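Local atomic coordinates of endoglucanase CEL5A (Eubacterium cellulosolvens, PDB entry 4AFM), a protein that is the non-catalytic carbohydrate binding module of a family 5 endoglucanase and probably binds plant cell-wall beta-glucans such as xyloglucan. Residues P25-L30 with D116-T121; M37-N42 with I123-T128; F45-D50 with E90-A95. One frame throughout, in Å; residues are numbered along the deposited sequence. Where two conformers were deposited one is given.

Contact 1: P25-L30 with D116-T121; sequences PSAYEL and DGMTVT
Ala27 and Val120 make a small, buried and wholly apolar contact between the two sheets of the module, just before strand 28-30 begins on one side and near the start of strand 118-127 on the other. Their CA atoms are the nearest pair of the two backbones, 6.9 Å apart. No hydrogen bond spans the gap; only about 84 Å² is buried, and more than half of it belongs to Ala27, whose CB projects toward the partner strand. Ala27 CB meets Val120 CG2 at 3.7 Å, a normal van der Waals separation. Val120 offers this branch because CG1 lies trans to the backbone N (chi1 169°), which puts CG2 on the N side; CG1 turns instead to Val49 of strand 45-52. The two antiparallel sheets pack as a beta-sandwich, consistent with the carbohydrate binding module family 65 assignment, and Ala27 and Val120 come from different layers of it: Ala27 is bonded through its backbone to Val109 of the four-stranded sheet, whereas Val120 also packs on Tyr51 of the other. A second touch is less certain, since selenomethionine Met118 was modelled in two conformers. In the one described, its chain runs extended and then bends at chi3 (74°), bringing Met118 CE to 4.1 Å from Ala27 CB. Val14 of strand 11-14 also packs against Ala27.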
loop_
_atom_site.group_PDB
_atom_site.type_symbol
_atom_site.label_atom_id
_atom_site.label_comp_id
_atom_site.label_asym_id
_atom_site.label_seq_id
_atom_site.Cartn_x
_atom_site.Cartn_y
_atom_site.Cartn_z
ATOM N N PRO A 25 11.135 -11.542 4.010
ATOM C CA PRO A 25 10.089 -10.654 4.373
ATOM C C PRO A 25 10.337 -9.240 3.958
ATOM O O PRO A 25 11.489 -8.822 3.697
ATOM C CB PRO A 25 9.986 -10.780 5.898
ATOM C CG PRO A 25 11.318 -11.244 6.260
ATOM C CD PRO A 25 11.837 -12.096 5.170
ATOM N N SER A 26 9.293 -8.429 3.939
ATOM C CA SER A 26 9.316 -7.051 3.461
ATOM C C SER A 26 8.863 -6.032 4.449
ATOM O O SER A 26 8.009 -6.370 5.325
ATOM C CB SER A 26 8.430 -6.877 2.234
ATOM O OG SER A 26 8.731 -7.897 1.245
ATOM N N ALA A 27 9.280 -4.802 4.336
ATOM C CA ALA A 27 8.704 -3.691 5.051
ATOM C C ALA A 27 7.547 -3.089 4.324
ATOM O O ALA A 27 6.693 -2.432 4.940
ATOM C CB ALA A 27 9.793 -2.632 5.317
ATOM N N TYR A 28 7.507 -3.155 2.976
ATOM C CA TYR A 28 6.494 -2.476 2.180
ATOM C C TYR A 28 6.432 -3.161 0.831
ATOM O O TYR A 28 7.537 -3.478 0.282
ATOM C CB TYR A 28 6.983 -1.000 1.963
ATOM C CG TYR A 28 6.058 -0.183 1.093
ATOM C CD1 TYR A 28 4.966 0.488 1.619
ATOM C CD2 TYR A 28 6.301 -0.055 -0.286
ATOM C CE1 TYR A 28 4.074 1.238 0.818
ATOM C CE2 TYR A 28 5.458 0.654 -1.104
ATOM C CZ TYR A 28 4.369 1.287 -0.560
ATOM O OH TYR A 28 3.499 2.071 -1.342
ATOM N N GLU A 29 5.316 -3.424 0.288
ATOM C CA GLU A 29 5.185 -4.040 -1.038
ATOM C C GLU A 29 4.086 -3.469 -1.808
ATOM O O GLU A 29 2.962 -3.252 -1.190
ATOM C CB GLU A 29 4.882 -5.612 -0.843
ATOM C CG GLU A 29 6.042 -6.319 -0.200
ATOM C CD GLU A 29 5.640 -7.685 0.006
ATOM O OE1 GLU A 29 4.750 -8.037 0.897
ATOM O OE2 GLU A 29 6.362 -8.550 -0.482
ATOM N N LEU A 30 4.197 -3.390 -3.090
ATOM C CA LEU A 30 3.101 -3.019 -4.003
ATOM C C LEU A 30 3.101 -3.905 -5.157
ATOM O O LEU A 30 4.229 -4.416 -5.665
ATOM C CB LEU A 30 3.271 -1.709 -4.678
ATOM C CG LEU A 30 3.250 -0.589 -3.781
ATOM C CD1 LEU A 30 3.590 0.815 -4.515
ATOM C CD2 LEU A 30 1.775 -0.225 -3.352
ATOM N N ASP A 116 18.897 -7.541 15.003
ATOM C CA ASP A 116 17.858 -6.765 15.644
ATOM C C ASP A 116 16.602 -6.573 14.817
ATOM O O ASP A 116 15.575 -6.151 15.392
ATOM C CB ASP A 116 18.374 -5.387 16.111
ATOM C CG ASP A 116 18.809 -4.498 15.006
ATOM O OD1 ASP A 116 19.200 -5.024 13.910
ATOM O OD2 ASP A 116 18.716 -3.314 15.131
ATOM N N GLY A 117 16.686 -6.804 13.524
ATOM C CA GLY A 117 15.586 -6.521 12.598
ATOM C C GLY A 117 15.658 -5.112 12.148
ATOM O O GLY A 117 16.264 -4.211 12.780
HETATM N N MSE A 118 14.968 -4.835 11.041
HETATM C CA MSE A 118 14.898 -3.493 10.472
HETATM C C MSE A 118 13.618 -2.825 10.902
HETATM O O MSE A 118 12.548 -3.455 10.906
HETATM C CB MSE A 118 15.008 -3.615 8.917
HETATM C CG MSE A 118 15.232 -2.284 8.259
HETATM SE SE MSE A 118 15.598 -2.418 6.372
HETATM C CE MSE A 118 13.826 -2.835 5.699
ATOM N N THR A 119 13.627 -1.550 11.170
ATOM C CA THR A 119 12.431 -0.769 11.407
ATOM C C THR A 119 12.390 0.368 10.384
ATOM O O THR A 119 13.387 1.120 10.240
ATOM C CB THR A 119 12.344 -0.167 12.830
ATOM O OG1 THR A 119 12.277 -1.358 13.680
ATOM C CG2 THR A 119 11.122 0.640 13.063
ATOM N N VAL A 120 11.290 0.481 9.660
ATOM C CA VAL A 120 11.043 1.582 8.769
ATOM C C VAL A 120 10.060 2.515 9.434
ATOM O O VAL A 120 8.967 2.037 9.852
ATOM C CB VAL A 120 10.527 1.017 7.424
ATOM C CG1 VAL A 120 9.993 2.173 6.547
ATOM C CG2 VAL A 120 11.633 0.245 6.687
ATOM N N THR A 121 10.335 3.787 9.443
ATOM C CA THR A 121 9.421 4.773 10.018
ATOM C C THR A 121 8.742 5.642 8.983
ATOM O O THR A 121 7.731 6.266 9.276
ATOM C CB THR A 121 10.142 5.635 11.077
ATOM O OG1 THR A 121 11.288 6.252 10.455
ATOM C CG2 THR A 121 10.603 4.796 12.264
#

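Contact 2: M37-N42 with I123-T128; sequences MPFDLN and IVASYT
Phe39 leans on Ala125 and Tyr127, and its side chain can be traced outward atom by atom. Phe39 CB comes first, 3.6 Å from Tyr127 OH and also close to the methyl of Ala125. Phe39 CG follows at 3.8 Å from Ala125 CB, with CD1 and CD2 slightly farther from the same methyl. Ala125 therefore stands over one face, on the CG side: Ala125 CB is 4.2 Å from the centroid of the Phe39 ring and 25° off the normal, a CH-pi contact. A chi1 of 72° turns the ring so that this face lies against the methyl. Over the opposite face, toward the rim at CE1 and CZ, the outer end, lies Met37 CE in the modelled one of its two conformers. The Phe39 ring also meets that of Phe45 edge-to-face. The polar link is the hydrogen bond from Asp40 N to Tyr127 OH, 2.9 Å long and fairly straight (158°), with the amide nitrogen at the edge of the tyrosine ring and in its plane. A phenylalanine in place of Tyr127 would probably leave the Asp40 amide without this acceptor and this part of the loop less firmly held. Asp40 OD1 is itself gripped twice: Asn42 N, 2.9 Å from Asp40 OD1, closes an Asx turn, and Asn42 ND2 adds a longer bond on the syn lone pair. Loop 37-42 thus lies against the end of strand 118-127, which is flanked by strand 4-6, paired at Ala125, and strand 45-52, paired at Ser126.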
loop_
_atom_site.group_PDB
_atom_site.type_symbol
_atom_site.label_atom_id
_atom_site.label_comp_id
_atom_site.label_asym_id
_atom_site.label_seq_id
_atom_site.Cartn_x
_atom_site.Cartn_y
_atom_site.Cartn_z
HETATM N N MSE A 37 -2.315 2.708 -7.722
HETATM C CA MSE A 37 -0.976 3.189 -7.386
HETATM C C MSE A 37 -1.019 4.466 -6.564
HETATM O O MSE A 37 -1.744 5.406 -6.915
HETATM C CB MSE A 37 -0.250 3.447 -8.733
HETATM C CG MSE A 37 0.250 2.187 -9.418
HETATM SE SE MSE A 37 1.607 1.215 -8.311
HETATM C CE MSE A 37 3.004 2.625 -8.445
ATOM N N PRO A 38 -0.182 4.595 -5.553
ATOM C CA PRO A 38 -0.107 5.814 -4.787
ATOM C C PRO A 38 0.738 6.882 -5.408
ATOM O O PRO A 38 0.688 8.068 -4.998
ATOM C CB PRO A 38 0.429 5.346 -3.426
ATOM C CG PRO A 38 1.309 4.185 -3.790
ATOM C CD PRO A 38 0.531 3.461 -4.869
ATOM N N PHE A 39 1.593 6.555 -6.400
ATOM C CA PHE A 39 2.395 7.526 -7.094
ATOM C C PHE A 39 2.457 7.083 -8.551
ATOM O O PHE A 39 2.159 5.936 -8.897
ATOM C CB PHE A 39 3.776 7.766 -6.472
ATOM C CG PHE A 39 4.746 6.651 -6.652
ATOM C CD1 PHE A 39 4.709 5.500 -5.863
ATOM C CD2 PHE A 39 5.711 6.698 -7.658
ATOM C CE1 PHE A 39 5.619 4.460 -6.029
ATOM C CE2 PHE A 39 6.625 5.677 -7.777
ATOM C CZ PHE A 39 6.550 4.531 -7.025
ATOM N N ASP A 40 2.928 7.996 -9.394
ATOM C CA ASP A 40 2.982 7.772 -10.850
ATOM C C ASP A 40 4.442 7.459 -11.252
ATOM O O ASP A 40 5.350 8.271 -11.224
ATOM C CB ASP A 40 2.558 9.064 -11.561
ATOM C CG ASP A 40 2.569 8.875 -13.059
ATOM O OD1 ASP A 40 2.867 7.795 -13.581
ATOM O OD2 ASP A 40 2.261 9.921 -13.725
ATOM N N LEU A 41 4.641 6.165 -11.598
ATOM C CA LEU A 41 5.963 5.668 -12.037
ATOM C C LEU A 41 6.514 6.364 -13.236
ATOM O O LEU A 41 7.702 6.305 -13.545
ATOM C CB LEU A 41 5.804 4.196 -12.332
ATOM C CG LEU A 41 5.709 3.313 -11.047
ATOM C CD1 LEU A 41 5.044 1.987 -11.401
ATOM C CD2 LEU A 41 7.090 3.055 -10.426
ATOM N N ASN A 42 5.631 7.049 -14.018
ATOM C CA ASN A 42 6.084 7.718 -15.242
ATOM C C ASN A 42 6.746 9.039 -14.924
ATOM O O ASN A 42 7.497 9.508 -15.799
ATOM C CB ASN A 42 4.867 8.023 -16.144
ATOM C CG ASN A 42 4.300 6.778 -16.680
ATOM O OD1 ASN A 42 4.875 6.201 -17.616
ATOM N ND2 ASN A 42 3.185 6.319 -16.236
ATOM N N ILE A 123 8.216 6.152 4.403
ATOM C CA ILE A 123 8.531 5.926 2.987
ATOM C C ILE A 123 7.846 7.014 2.220
ATOM O O ILE A 123 6.617 7.214 2.377
ATOM C CB ILE A 123 8.054 4.553 2.493
ATOM C CG1 ILE A 123 8.621 3.410 3.347
ATOM C CG2 ILE A 123 8.382 4.369 1.039
ATOM C CD1 ILE A 123 8.098 2.022 2.992
ATOM N N VAL A 124 8.607 7.737 1.424
ATOM C CA VAL A 124 8.006 8.827 0.588
ATOM C C VAL A 124 8.451 8.694 -0.815
ATOM O O VAL A 124 9.584 8.234 -1.159
ATOM C CB VAL A 124 8.440 10.191 1.092
ATOM C CG1 VAL A 124 7.996 10.416 2.487
ATOM C CG2 VAL A 124 9.855 10.369 0.932
ATOM N N ALA A 125 7.550 8.959 -1.734
ATOM C CA ALA A 125 7.874 9.156 -3.167
ATOM C C ALA A 125 7.879 10.629 -3.419
ATOM O O ALA A 125 6.931 11.354 -3.084
ATOM C CB ALA A 125 6.857 8.478 -4.064
ATOM N N SER A 126 8.909 11.146 -4.049
ATOM C CA SER A 126 9.063 12.574 -4.363
ATOM C C SER A 126 9.202 12.672 -5.879
ATOM O O SER A 126 10.047 11.970 -6.433
ATOM C CB SER A 126 10.386 13.119 -3.720
ATOM O OG SER A 126 10.119 13.204 -2.328
ATOM N N TYR A 127 8.592 13.589 -6.522
ATOM C CA TYR A 127 8.861 13.847 -7.922
ATOM C C TYR A 127 9.900 14.903 -8.116
ATOM O O TYR A 127 9.908 15.857 -7.348
ATOM C CB TYR A 127 7.559 14.327 -8.586
ATOM C CG TYR A 127 6.404 13.354 -8.491
ATOM C CD1 TYR A 127 6.603 11.997 -8.792
ATOM C CD2 TYR A 127 5.157 13.772 -8.160
ATOM C CE1 TYR A 127 5.532 11.140 -8.747
ATOM C CE2 TYR A 127 4.032 12.900 -8.165
ATOM C CZ TYR A 127 4.278 11.546 -8.459
ATOM O OH TYR A 127 3.177 10.696 -8.427
ATOM N N THR A 128 10.816 14.662 -8.999
ATOM C CA THR A 128 11.992 15.491 -9.268
ATOM C C THR A 128 11.873 16.066 -10.695
ATOM O O THR A 128 12.672 16.917 -11.050
ATOM C CB THR A 128 13.291 14.638 -9.076
ATOM O OG1 THR A 128 13.210 13.470 -9.917
ATOM C CG2 THR A 128 13.406 14.123 -7.637
#

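Contact 3: F45-D50 with E90-A95; sequences FEIKVD and EQIAKA
The helical hydrogen bond from Ala95 N to Gln91 O, 3.1 Å long, spans the turn that carries Ile92, the residue through which this helix touches Phe45 of strand 45-52. No polar bond crosses between the two segments, and the roughly 96 Å² they bury comes almost wholly from Phe45, Ile47 and Ile92. At the entry to the helix, Gln91 OE1 accepts from the backbone N of Thr88, a further tie on this turn. Ile92 points its CB toward the strand. With CG1 trans to the carbonyl carbon (chi1 -65°) and the chain continuing extended through chi2 (163°), CD1 becomes the leading atom. Ile92 CD1 stops 3.7 Å from Phe45 CE1 and 4.1 Å from Phe45 CZ, so the methyl meets the outer corner of the ring obliquely, and the two side chains run at about a right angle to each other. On the strand, a chi1 of 66° places Phe45 CG between the backbone N and the carbonyl carbon, and this swings the phenylalanine ring to the helix although its CB does not point straight at it. A second, looser touch joins Ile92 CD1 to Ile47 CD1 at 4.4 Å; Ile47 has two modelled conformers, so this one is less secure. Ile92 also packs on Leu58 and Phe60 of strand 56-62 and on Ile75 of strand 71-75. One isoleucine thereby touches both layers of the beta-sandwich, since Phe45 and Ile47 belong to one antiparallel sheet and Leu58, Phe60 and Ile75 to the other, with the short helix 89-96 set against the two.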
loop_
_atom_site.group_PDB
_atom_site.type_symbol
_atom_site.label_atom_id
_atom_site.label_comp_id
_atom_site.label_asym_id
_atom_site.label_seq_id
_atom_site.Cartn_x
_atom_site.Cartn_y
_atom_site.Cartn_z
ATOM N N PHE A 45 11.075 10.330 -10.360
ATOM C CA PHE A 45 10.837 10.233 -8.899
ATOM C C PHE A 45 12.022 9.681 -8.167
ATOM O O PHE A 45 12.970 9.115 -8.772
ATOM C CB PHE A 45 9.629 9.313 -8.656
ATOM C CG PHE A 45 9.804 7.855 -9.033
ATOM C CD1 PHE A 45 10.472 6.965 -8.122
ATOM C CD2 PHE A 45 9.377 7.319 -10.235
ATOM C CE1 PHE A 45 10.680 5.691 -8.516
ATOM C CE2 PHE A 45 9.609 6.054 -10.616
ATOM C CZ PHE A 45 10.265 5.180 -9.723
ATOM N N GLU A 46 12.002 9.894 -6.857
ATOM C CA GLU A 46 12.873 9.151 -5.954
ATOM C C GLU A 46 12.043 8.592 -4.866
ATOM O O GLU A 46 10.931 9.095 -4.572
ATOM C CB GLU A 46 13.968 10.015 -5.358
ATOM C CG GLU A 46 13.520 11.271 -4.726
ATOM C CD GLU A 46 14.682 12.176 -4.359
ATOM O OE1 GLU A 46 15.812 12.042 -4.944
ATOM O OE2 GLU A 46 14.385 13.032 -3.454
ATOM N N ILE A 47 12.504 7.489 -4.313
ATOM C CA ILE A 47 11.863 6.896 -3.143
ATOM C C ILE A 47 12.790 7.101 -1.959
ATOM O O ILE A 47 14.021 6.728 -2.082
ATOM C CB ILE A 47 11.598 5.405 -3.422
ATOM C CG1 ILE A 47 10.512 5.277 -4.556
ATOM C CG2 ILE A 47 11.119 4.667 -2.137
ATOM C CD1 ILE A 47 10.342 3.903 -5.041
ATOM N N LYS A 48 12.355 7.607 -0.873
ATOM C CA LYS A 48 13.201 7.817 0.284
ATOM C C LYS A 48 12.618 7.042 1.434
ATOM O O LYS A 48 11.386 7.073 1.709
ATOM C CB LYS A 48 13.205 9.288 0.677
ATOM C CG LYS A 48 13.730 10.134 -0.495
ATOM C CD LYS A 48 14.019 11.522 -0.003
ATOM C CE LYS A 48 12.877 12.403 -0.244
ATOM N NZ LYS A 48 13.553 13.731 -0.452
ATOM N N VAL A 49 13.454 6.362 2.196
ATOM C CA VAL A 49 12.989 5.487 3.296
ATOM C C VAL A 49 13.741 5.865 4.566
ATOM O O VAL A 49 15.026 5.803 4.529
ATOM C CB VAL A 49 13.257 3.994 2.943
ATOM C CG1 VAL A 49 12.707 3.137 4.071
ATOM C CG2 VAL A 49 12.609 3.602 1.627
ATOM N N ASP A 50 13.080 6.191 5.614
ATOM C CA ASP A 50 13.723 6.368 6.928
ATOM C C ASP A 50 13.724 5.033 7.577
ATOM O O ASP A 50 12.634 4.399 7.787
ATOM C CB ASP A 50 12.972 7.371 7.755
ATOM C CG ASP A 50 12.958 8.770 7.177
ATOM O OD1 ASP A 50 13.679 9.107 6.241
ATOM O OD2 ASP A 50 12.112 9.563 7.715
ATOM N N GLU A 90 16.289 6.856 -12.045
ATOM C CA GLU A 90 17.235 6.474 -13.096
ATOM C C GLU A 90 18.079 5.247 -12.550
ATOM O O GLU A 90 18.406 4.363 -13.398
ATOM C CB GLU A 90 18.078 7.699 -13.367
ATOM C CG GLU A 90 17.408 8.947 -14.008
ATOM C CD GLU A 90 16.161 8.779 -14.954
ATOM O OE1 GLU A 90 16.362 8.353 -16.117
ATOM O OE2 GLU A 90 14.973 9.179 -14.599
ATOM N N GLN A 91 18.408 5.155 -11.291
ATOM C CA GLN A 91 19.092 3.967 -10.804
ATOM C C GLN A 91 18.237 2.719 -10.952
ATOM O O GLN A 91 18.634 1.634 -11.349
ATOM C CB GLN A 91 19.414 4.355 -9.403
ATOM C CG GLN A 91 19.831 3.246 -8.606
ATOM C CD GLN A 91 19.691 3.490 -7.098
ATOM O OE1 GLN A 91 18.819 4.181 -6.501
ATOM N NE2 GLN A 91 20.576 2.807 -6.428
ATOM N N ILE A 92 16.935 2.855 -10.615
ATOM C CA ILE A 92 16.006 1.733 -10.718
ATOM C C ILE A 92 15.922 1.315 -12.173
ATOM O O ILE A 92 15.907 0.086 -12.439
ATOM C CB ILE A 92 14.600 2.164 -10.145
ATOM C CG1 ILE A 92 14.687 2.460 -8.652
ATOM C CG2 ILE A 92 13.592 1.145 -10.457
ATOM C CD1 ILE A 92 13.474 3.284 -8.097
ATOM N N ALA A 93 15.757 2.234 -13.111
ATOM C CA ALA A 93 15.627 1.870 -14.517
ATOM C C ALA A 93 16.883 1.129 -15.019
ATOM O O ALA A 93 16.711 0.191 -15.807
ATOM C CB ALA A 93 15.397 3.163 -15.320
ATOM N N LYS A 94 18.039 1.547 -14.547
ATOM C CA LYS A 94 19.256 0.849 -15.006
ATOM C C LYS A 94 19.209 -0.600 -14.520
ATOM O O LYS A 94 19.526 -1.548 -15.280
ATOM C CB LYS A 94 20.449 1.529 -14.449
ATOM C CG LYS A 94 21.717 0.775 -14.832
ATOM C CD LYS A 94 22.918 1.515 -14.217
ATOM C CE LYS A 94 24.231 0.833 -14.646
ATOM N NZ LYS A 94 25.362 1.731 -14.228
ATOM N N ALA A 95 18.789 -0.829 -13.285
ATOM C CA ALA A 95 18.690 -2.207 -12.752
ATOM C C ALA A 95 17.577 -2.972 -13.393
ATOM O O ALA A 95 17.671 -4.187 -13.628
ATOM C CB ALA A 95 18.540 -2.184 -11.257
#

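How the contacts relate
From the N terminus, the first segment reached is 25-30, whose partner 116-121 lies far along the chain, so contact 1 closes a long loop. Segment 37-42 follows within that loop, yet its partner 123-128 comes after 116-121; contacts 1 and 2 therefore cross. Contact 3, joining 45-50 to 90-95, closes a shorter loop contained in both. Strand 118-127 serves contacts 1 and 2, which also meet where Tyr28 packs on Ile123, and it pairs with strand 45-52 of contact 3. Together they tie sheet to sheet, a loop to a strand end, and the helix to the sandwich; the centres of contacts 1 and 3 lie about 17 Å apart.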